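Local coordinates for single-strand DNA-binding protein (PDB 3BTP), which binds single-stranded DNA regardless of its base sequence and mediates nuclear uptake of the transferred T-DNA strand in plant transformation, at residues A129-N135 with Q269-F274; D262-P268 with D302-K308. All coordinates share one frame; numbering follows the deposited sequence.

Each interaction uses one strand of the neighbouring pair 263-266 and 272-275. Interaction 1 sets the edge strand 272-275 against strand 127-132, the edge of another four-stranded antiparallel sheet. It is a surface contact, and three waters bridge the two backbones. Interaction 2 is buried and pairs strands 263-266 and 304-308 directly, inside one sheet. The two centres lie about 10 Å apart. They meet where strands 263-266 and 272-275 run side by side: I272 CD1 packs on K266 CG at 3.7 Å. Water and side-chain bonds to carbonyls dominate interaction 1. Regular backbone bonds, a cluster of aliphatic side chains and a salt-bridge network dominate interaction 2.

Interaction 1 (A129-N135 with Q269-F274); sequences AGTTKCN and QNDIHF
I272 packs between G130 and T132 where two strand edges meet. I272 CB lies 3.7 Å from G130 O. CG1 touches the same oxygen and T132 OG1. CG2 sits over one face of the F274 ring, toward its rim, and I272 CD1 ends 3.4 Å from T132 OG1. With CG1 beside the backbone N (chi1 -55°), the I272 CD1 branch goes to T132 and CG2 is left for the ring. The F274 ring turns its CE2 edge to the A129-G130 peptide.

The axes of strands 129-132 and 272-274 come no closer than 6.4 Å, at 156°. Water bridges the backbones. One water takes the N-H of I272 and donates to G130 O. A second takes the N-H of G130 and donates to I272 O. A third accepts from T132 N and N135 ND2 and donates to N270 O. T132 OG1 also donates to N270 O; the modelled distance is 2.5 Å, unusually short, with the donor tilted 24° from the carbonyl plane. N135 ND2 adds a weak bond to Q269 O, 3.4 Å long.

Strand 127-132 is paired on its other edge with strand 117-124, and the H273 backbone hydrogen-bonds to that of I265 in strand 263-266. The contact therefore joins the edges of two antiparallel sheets partly through water and partly through direct side-chain contacts, with I118 and L264 also touching I272.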
ATOM      1  N   ALA A 129       6.923  -7.141 -24.503  1.00 28.99           N
ATOM      2  CA  ALA A 129       7.961  -6.137 -24.552  1.00 28.28           C
ATOM      3  C   ALA A 129       7.343  -4.824 -24.092  1.00 28.40           C
ATOM      4  O   ALA A 129       6.166  -4.557 -24.357  1.00 26.89           O
ATOM      5  CB  ALA A 129       8.554  -5.995 -25.959  1.00 27.44           C
ATOM      6  N   GLY A 130       8.141  -4.011 -23.403  1.00 28.40           N
ATOM      7  CA  GLY A 130       7.654  -2.704 -22.933  1.00 27.96           C
ATOM      8  C   GLY A 130       8.568  -1.620 -23.434  1.00 27.19           C
ATOM      9  O   GLY A 130       9.750  -1.820 -23.554  1.00 25.63           O
ATOM     10  N   THR A 131       8.008  -0.459 -23.721  1.00 27.54           N
ATOM     11  CA  THR A 131       8.833   0.741 -23.865  1.00 27.88           C
ATOM     12  C   THR A 131       8.359   1.928 -23.044  1.00 26.23           C
ATOM     13  O   THR A 131       7.199   2.282 -23.019  1.00 25.12           O
ATOM     14  CB  THR A 131       9.295   1.065 -25.375  1.00 29.38           C
ATOM     15  OG1 THR A 131       9.199   2.456 -25.676  1.00 31.45           O
ATOM     16  CG2 THR A 131       8.570   0.272 -26.340  1.00 26.05           C
ATOM     17  N   THR A 132       9.290   2.465 -22.286  1.00 26.17           N
ATOM     18  CA  THR A 132       8.986   3.614 -21.459  1.00 26.93           C
ATOM     19  C   THR A 132       8.736   4.824 -22.331  1.00 27.38           C
ATOM     20  O   THR A 132       9.396   4.980 -23.377  1.00 28.44           O
ATOM     21  CB  THR A 132      10.165   3.876 -20.476  1.00 25.75           C
ATOM     22  OG1 THR A 132      10.409   2.652 -19.771  1.00 26.03           O
ATOM     23  CG2 THR A 132       9.806   4.975 -19.462  1.00 27.06           C
ATOM     24  N   LYS A 133       7.846   5.694 -21.901  1.00 27.14           N
ATOM     25  CA  LYS A 133       7.537   6.886 -22.664  1.00 28.66           C
ATOM     26  C   LYS A 133       8.784   7.580 -23.278  1.00 30.86           C
ATOM     27  O   LYS A 133       8.812   7.832 -24.494  1.00 32.06           O
ATOM     28  CB  LYS A 133       6.741   7.882 -21.787  1.00 29.24           C
ATOM     29  CG  LYS A 133       6.902   9.403 -22.216  1.00 29.09           C
ATOM     30  CD  LYS A 133       6.191  10.393 -21.257  1.00 26.57           C
ATOM     31  CE  LYS A 133       5.687  11.580 -22.060  1.00 25.87           C
ATOM     32  NZ  LYS A 133       5.082  12.730 -21.252  1.00 27.36           N
ATOM     33  N   CYS A 134       9.810   7.858 -22.467  1.00 31.32           N
ATOM     34  CA  CYS A 134      11.014   8.595 -22.960  1.00 33.25           C
ATOM     35  C   CYS A 134      11.869   7.844 -24.007  1.00 32.81           C
ATOM     36  O   CYS A 134      12.753   8.469 -24.604  1.00 33.02           O
ATOM     37  CB  CYS A 134      11.951   8.974 -21.790  1.00 32.11           C
ATOM     38  SG  CYS A 134      12.600   7.473 -20.901  1.00 37.01           S
ATOM     39  N   ASN A 135      11.670   6.522 -24.160  1.00 31.45           N
ATOM     40  CA  ASN A 135      12.425   5.682 -25.118  1.00 30.54           C
ATOM     41  C   ASN A 135      11.671   5.462 -26.436  1.00 30.31           C
ATOM     42  O   ASN A 135      12.226   4.889 -27.360  1.00 30.29           O
ATOM     43  CB  ASN A 135      12.788   4.318 -24.516  1.00 28.98           C
ATOM     44  CG  ASN A 135      13.873   4.417 -23.425  1.00 33.95           C
ATOM     45  OD1 ASN A 135      14.567   5.417 -23.312  1.00 38.23           O
ATOM     46  ND2 ASN A 135      14.051   3.355 -22.659  1.00 33.57           N
ATOM     47  N   GLN A 269      18.407   3.209 -17.380  1.00 30.01           N
ATOM     48  CA  GLN A 269      18.133   3.766 -18.750  1.00 31.24           C
ATOM     49  C   GLN A 269      16.643   3.701 -19.188  1.00 30.89           C
ATOM     50  O   GLN A 269      16.310   4.150 -20.301  1.00 31.27           O
ATOM     51  CB  GLN A 269      19.014   3.075 -19.830  1.00 30.65           C
ATOM     52  CG  GLN A 269      20.516   3.173 -19.562  1.00 32.92           C
ATOM     53  CD  GLN A 269      21.040   2.325 -18.347  1.00 35.05           C
ATOM     54  OE1 GLN A 269      20.625   1.173 -18.128  1.00 35.56           O
ATOM     55  NE2 GLN A 269      21.986   2.891 -17.602  1.00 28.25           N
ATOM     56  N   ASN A 270      15.771   3.111 -18.342  1.00 29.41           N
ATOM     57  CA  ASN A 270      14.315   3.101 -18.528  1.00 28.09           C
ATOM     58  C   ASN A 270      13.905   2.023 -19.510  1.00 27.65           C
ATOM     59  O   ASN A 270      12.838   2.065 -20.114  1.00 26.97           O
ATOM     60  CB  ASN A 270      13.759   4.514 -18.906  1.00 28.85           C
ATOM     61  CG  ASN A 270      13.397   5.403 -17.672  1.00 30.44           C
ATOM     62  OD1 ASN A 270      13.636   6.603 -17.687  1.00 34.18           O
ATOM     63  ND2 ASN A 270      12.796   4.820 -16.631  1.00 30.37           N
ATOM     64  N   ASP A 271      14.798   1.064 -19.678  1.00 27.34           N
ATOM     65  CA  ASP A 271      14.586  -0.142 -20.434  1.00 28.92           C
ATOM     66  C   ASP A 271      13.819  -1.125 -19.522  1.00 28.46           C
ATOM     67  O   ASP A 271      14.138  -1.261 -18.340  1.00 28.81           O
ATOM     68  CB  ASP A 271      15.972  -0.777 -20.776  1.00 29.54           C
ATOM     69  CG  ASP A 271      16.819   0.070 -21.832  1.00 34.85           C
ATOM     70  OD1 ASP A 271      16.255   0.538 -22.882  1.00 36.39           O
ATOM     71  OD2 ASP A 271      18.069   0.218 -21.609  1.00 37.19           O
ATOM     72  N   ILE A 272      12.899  -1.865 -20.112  1.00 27.75           N
ATOM     73  CA  ILE A 272      11.994  -2.742 -19.428  1.00 27.58           C
ATOM     74  C   ILE A 272      12.395  -4.177 -19.707  1.00 29.95           C
ATOM     75  O   ILE A 272      12.588  -4.561 -20.886  1.00 29.68           O
ATOM     76  CB  ILE A 272      10.552  -2.525 -19.979  1.00 28.52           C
ATOM     77  CG1 ILE A 272      10.126  -1.031 -19.891  1.00 24.03           C
ATOM     78  CG2 ILE A 272       9.587  -3.480 -19.341  1.00 21.80           C
ATOM     79  CD1 ILE A 272      10.268  -0.472 -18.492  1.00 24.89           C
ATOM     80  N   HIS A 273      12.545  -4.985 -18.640  1.00 31.31           N
ATOM     81  CA  HIS A 273      12.661  -6.433 -18.817  1.00 32.80           C
ATOM     82  C   HIS A 273      11.560  -7.102 -18.028  1.00 33.15           C
ATOM     83  O   HIS A 273      11.197  -6.663 -16.943  1.00 35.05           O
ATOM     84  CB  HIS A 273      14.053  -6.945 -18.435  1.00 34.20           C
ATOM     85  CG  HIS A 273      15.156  -6.318 -19.246  1.00 38.04           C
ATOM     86  ND1 HIS A 273      15.761  -5.133 -18.890  1.00 38.29           N
ATOM     87  CD2 HIS A 273      15.690  -6.665 -20.449  1.00 39.94           C
ATOM     88  CE1 HIS A 273      16.631  -4.788 -19.830  1.00 40.47           C
ATOM     89  NE2 HIS A 273      16.614  -5.708 -20.778  1.00 38.07           N
ATOM     90  N   PHE A 274      11.005  -8.153 -18.585  1.00 33.10           N
ATOM     91  CA  PHE A 274       9.883  -8.841 -17.993  1.00 32.67           C
ATOM     92  C   PHE A 274      10.273 -10.223 -17.688  1.00 32.37           C
ATOM     93  O   PHE A 274      11.019 -10.807 -18.406  1.00 32.06           O
ATOM     94  CB  PHE A 274       8.750  -8.928 -18.957  1.00 31.51           C
ATOM     95  CG  PHE A 274       7.932  -7.692 -19.038  1.00 33.07           C
ATOM     96  CD1 PHE A 274       7.216  -7.246 -17.939  1.00 31.50           C
ATOM     97  CD2 PHE A 274       7.808  -7.013 -20.246  1.00 31.47           C
ATOM     98  CE1 PHE A 274       6.413  -6.136 -18.041  1.00 33.44           C
ATOM     99  CE2 PHE A 274       7.011  -5.919 -20.343  1.00 31.84           C
ATOM    100  CZ  PHE A 274       6.321  -5.459 -19.252  1.00 32.00           C
TER
HETATM  101  O   HOH W   1      12.375  -1.164 -22.962  1.00 23.58           O
HETATM  102  O   HOH W   2      10.832  -5.198 -23.177  1.00 26.36           O
HETATM  103  O   HOH W   3      11.787   1.666 -22.678  1.00 26.29           O

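Interaction 2 (D262-P268 with D302-K308); sequences DILIKTP and DTEIKLK
Strands 263-266 and 304-308 run antiparallel at 164°, their axes 4.7 Å apart at closest approach, with five backbone hydrogen bonds between the segments. L264 pairs with K306 and K266 with E304 as hydrogen-bonded pairs. I263-L307 and I265-I305 are non-hydrogen-bonded pairs.

I263, I265, I305 and L307 share one face, where I265 and L307 touch helix 288-299. I263 CG1 lies alongside L307 CD1 at 3.8 Å, and I265 CD1 meets I305 CG2 at 4.1 Å. Beyond them the methyls I265 CG2 and T303 CG2 are tightly packed, 3.4 Å apart.

L264, K266, E304 and K306 occupy the other face. L264 CB lies beside K306 CB. E304 OE1 receives K306 NZ at 2.6 Å, from above the carboxylate plane. The K266 chain bends at chi3 (78°) and chi4 (50°). K266 NZ has its stronger partner in D115 and reaches E304 OE1 only weakly, at 3.4 Å. R153 also pairs with E304, and D316 with K306. These charges probably balance one another.

At the start of strand 263-266, D262 and I263 both face S275 of strand 272-275 in a classic beta bulge. The pair forms the centre of a four-stranded antiparallel sheet, between strands 272-275 and 314-316.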
ATOM      1  N   ASP A 262       4.881 -11.603 -14.035  1.00 23.32           N
ATOM      2  CA  ASP A 262       4.959 -11.458 -12.626  1.00 21.61           C
ATOM      3  C   ASP A 262       5.830 -10.212 -12.287  1.00 22.09           C
ATOM      4  O   ASP A 262       5.554  -9.483 -11.324  1.00 21.91           O
ATOM      5  CB  ASP A 262       5.689 -12.700 -12.068  1.00 21.34           C
ATOM      6  CG  ASP A 262       5.031 -14.054 -12.479  1.00 23.49           C
ATOM      7  OD1 ASP A 262       3.835 -14.087 -12.790  1.00 21.99           O
ATOM      8  OD2 ASP A 262       5.716 -15.118 -12.483  1.00 25.09           O
ATOM      9  N   ILE A 263       6.912 -10.020 -13.049  1.00 21.99           N
ATOM     10  CA  ILE A 263       8.035  -9.174 -12.639  1.00 21.45           C
ATOM     11  C   ILE A 263       8.272  -8.221 -13.776  1.00 22.14           C
ATOM     12  O   ILE A 263       8.342  -8.617 -14.913  1.00 22.47           O
ATOM     13  CB  ILE A 263       9.301  -9.976 -12.328  1.00 21.01           C
ATOM     14  CG1 ILE A 263       9.121 -10.888 -11.088  1.00 20.80           C
ATOM     15  CG2 ILE A 263      10.471  -9.077 -12.138  1.00 20.36           C
ATOM     16  CD1 ILE A 263      10.141 -12.007 -10.973  1.00 20.47           C
ATOM     17  N   LEU A 264       8.371  -6.944 -13.448  1.00 22.95           N
ATOM     18  CA  LEU A 264       8.856  -5.893 -14.373  1.00 22.20           C
ATOM     19  C   LEU A 264      10.119  -5.226 -13.806  1.00 22.73           C
ATOM     20  O   LEU A 264      10.092  -4.658 -12.733  1.00 22.87           O
ATOM     21  CB  LEU A 264       7.730  -4.838 -14.575  1.00 20.55           C
ATOM     22  CG  LEU A 264       7.829  -3.702 -15.644  1.00 21.67           C
ATOM     23  CD1 LEU A 264       6.470  -2.980 -15.718  1.00 20.45           C
ATOM     24  CD2 LEU A 264       8.890  -2.686 -15.317  1.00 13.22           C
ATOM     25  N   ILE A 265      11.214  -5.230 -14.561  1.00 24.64           N
ATOM     26  CA  ILE A 265      12.451  -4.585 -14.156  1.00 25.18           C
ATOM     27  C   ILE A 265      12.568  -3.338 -15.019  1.00 26.08           C
ATOM     28  O   ILE A 265      12.435  -3.393 -16.217  1.00 26.70           O
ATOM     29  CB  ILE A 265      13.689  -5.496 -14.501  1.00 26.78           C
ATOM     30  CG1 ILE A 265      13.488  -6.969 -14.039  1.00 27.47           C
ATOM     31  CG2 ILE A 265      15.100  -4.829 -14.109  1.00 24.35           C
ATOM     32  CD1 ILE A 265      13.500  -7.173 -12.583  1.00 22.65           C
ATOM     33  N   LYS A 266      12.839  -2.197 -14.425  1.00 26.78           N
ATOM     34  CA  LYS A 266      13.012  -1.002 -15.219  1.00 26.36           C
ATOM     35  C   LYS A 266      14.406  -0.460 -14.895  1.00 28.02           C
ATOM     36  O   LYS A 266      14.608   0.055 -13.794  1.00 28.80           O
ATOM     37  CB  LYS A 266      11.964   0.035 -14.875  1.00 26.04           C
ATOM     38  CG  LYS A 266      12.090   1.314 -15.758  1.00 25.53           C
ATOM     39  CD  LYS A 266      10.791   2.183 -15.775  1.00 23.77           C
ATOM     40  CE  LYS A 266      10.653   2.989 -14.568  1.00 24.40           C
ATOM     41  NZ  LYS A 266      11.827   3.859 -14.088  1.00 22.13           N
ATOM     42  N   THR A 267      15.347  -0.564 -15.844  1.00 28.20           N
ATOM     43  CA  THR A 267      16.759  -0.210 -15.573  1.00 28.19           C
ATOM     44  C   THR A 267      16.918   1.314 -15.454  1.00 29.15           C
ATOM     45  O   THR A 267      16.012   2.065 -15.840  1.00 28.65           O
ATOM     46  CB  THR A 267      17.708  -0.708 -16.747  1.00 28.39           C
ATOM     47  OG1 THR A 267      17.644   0.223 -17.841  1.00 29.58           O
ATOM     48  CG2 THR A 267      17.376  -2.106 -17.255  1.00 23.69           C
ATOM     49  N   PRO A 268      18.092   1.793 -14.964  1.00 29.98           N
ATOM     50  CA  PRO A 268      18.358   3.230 -14.920  1.00 29.49           C
ATOM     51  C   PRO A 268      18.239   3.955 -16.278  1.00 30.48           C
ATOM     52  O   PRO A 268      18.004   5.189 -16.308  1.00 28.92           O
ATOM     53  CB  PRO A 268      19.791   3.270 -14.412  1.00 30.26           C
ATOM     54  CG  PRO A 268      19.857   2.006 -13.507  1.00 28.22           C
ATOM     55  CD  PRO A 268      19.226   1.017 -14.389  1.00 29.31           C
ATOM     56  N   ASP A 302      20.207   1.762  -9.209  1.00 35.48           N
ATOM     57  CA  ASP A 302      19.021   2.615  -9.372  1.00 35.84           C
ATOM     58  C   ASP A 302      17.856   1.932 -10.104  1.00 33.73           C
ATOM     59  O   ASP A 302      16.861   2.595 -10.413  1.00 34.16           O
ATOM     60  CB  ASP A 302      19.368   3.883 -10.176  1.00 37.63           C
ATOM     61  CG  ASP A 302      20.036   4.979  -9.320  1.00 43.27           C
ATOM     62  OD1 ASP A 302      20.363   4.706  -8.137  1.00 49.57           O
ATOM     63  OD2 ASP A 302      20.223   6.120  -9.844  1.00 49.45           O
ATOM     64  N   THR A 303      18.019   0.650 -10.422  1.00 30.76           N
ATOM     65  CA  THR A 303      17.013  -0.183 -11.077  1.00 29.22           C
ATOM     66  C   THR A 303      15.744  -0.356 -10.229  1.00 28.33           C
ATOM     67  O   THR A 303      15.820  -0.532  -9.052  1.00 27.76           O
ATOM     68  CB  THR A 303      17.609  -1.576 -11.442  1.00 28.95           C
ATOM     69  OG1 THR A 303      18.757  -1.354 -12.256  1.00 26.72           O
ATOM     70  CG2 THR A 303      16.641  -2.400 -12.316  1.00 26.97           C
ATOM     71  N   GLU A 304      14.578  -0.286 -10.853  1.00 26.77           N
ATOM     72  CA  GLU A 304      13.303  -0.509 -10.137  1.00 25.77           C
ATOM     73  C   GLU A 304      12.761  -1.905 -10.415  1.00 24.23           C
ATOM     74  O   GLU A 304      12.845  -2.377 -11.503  1.00 23.07           O
ATOM     75  CB  GLU A 304      12.300   0.538 -10.566  1.00 24.99           C
ATOM     76  CG  GLU A 304      12.501   1.823  -9.811  1.00 28.59           C
ATOM     77  CD  GLU A 304      11.631   2.994 -10.325  1.00 36.97           C
ATOM     78  OE1 GLU A 304      10.597   2.797 -11.060  1.00 34.14           O
ATOM     79  OE2 GLU A 304      12.003   4.130  -9.943  1.00 35.40           O
ATOM     80  N   ILE A 305      12.189  -2.547  -9.426  1.00 23.89           N
ATOM     81  CA  ILE A 305      11.557  -3.835  -9.645  1.00 22.89           C
ATOM     82  C   ILE A 305      10.126  -3.731  -9.216  1.00 21.99           C
ATOM     83  O   ILE A 305       9.872  -3.359  -8.096  1.00 22.71           O
ATOM     84  CB  ILE A 305      12.227  -5.008  -8.789  1.00 24.00           C
ATOM     85  CG1 ILE A 305      13.755  -5.114  -9.055  1.00 24.17           C
ATOM     86  CG2 ILE A 305      11.522  -6.354  -9.099  1.00 21.89           C
ATOM     87  CD1 ILE A 305      14.466  -5.940  -8.024  1.00 22.81           C
ATOM     88  N   LYS A 306       9.207  -4.103 -10.112  1.00 22.02           N
ATOM     89  CA  LYS A 306       7.777  -4.219  -9.865  1.00 22.58           C
ATOM     90  C   LYS A 306       7.341  -5.659  -9.865  1.00 23.43           C
ATOM     91  O   LYS A 306       7.723  -6.471 -10.724  1.00 22.79           O
ATOM     92  CB  LYS A 306       6.946  -3.539 -10.969  1.00 20.08           C
ATOM     93  CG  LYS A 306       7.597  -2.306 -11.460  1.00 18.66           C
ATOM     94  CD  LYS A 306       7.854  -1.233 -10.353  1.00 14.36           C
ATOM     95  CE  LYS A 306       8.622  -0.035 -11.010  1.00 18.12           C
ATOM     96  NZ  LYS A 306       8.772   1.166 -10.114  1.00 17.28           N
ATOM     97  N   LEU A 307       6.458  -5.912  -8.918  1.00 24.01           N
ATOM     98  CA  LEU A 307       5.889  -7.235  -8.689  1.00 23.86           C
ATOM     99  C   LEU A 307       4.356  -7.095  -8.864  1.00 22.03           C
ATOM    100  O   LEU A 307       3.700  -6.253  -8.235  1.00 21.96           O
ATOM    101  CB  LEU A 307       6.300  -7.660  -7.301  1.00 23.01           C
ATOM    102  CG  LEU A 307       7.623  -8.365  -7.001  1.00 27.19           C
ATOM    103  CD1 LEU A 307       8.573  -8.563  -8.124  1.00 22.41           C
ATOM    104  CD2 LEU A 307       8.294  -7.720  -5.865  1.00 28.69           C
ATOM    105  N   LYS A 308       3.829  -7.897  -9.762  1.00 20.86           N
ATOM    106  CA  LYS A 308       2.428  -7.874 -10.119  1.00 21.24           C
ATOM    107  C   LYS A 308       1.451  -8.362  -9.060  1.00 20.81           C
ATOM    108  O   LYS A 308       1.667  -9.379  -8.394  1.00 21.05           O
ATOM    109  CB  LYS A 308       2.212  -8.729 -11.339  1.00 21.06           C
ATOM    110  CG  LYS A 308       0.914  -8.374 -11.902  1.00 21.85           C
ATOM    111  CD  LYS A 308       0.689  -8.930 -13.269  1.00 30.53           C
ATOM    112  CE  LYS A 308      -0.437  -9.918 -13.192  1.00 34.66           C
ATOM    113  NZ  LYS A 308      -1.239  -9.623 -14.453  1.00 37.76           N
TER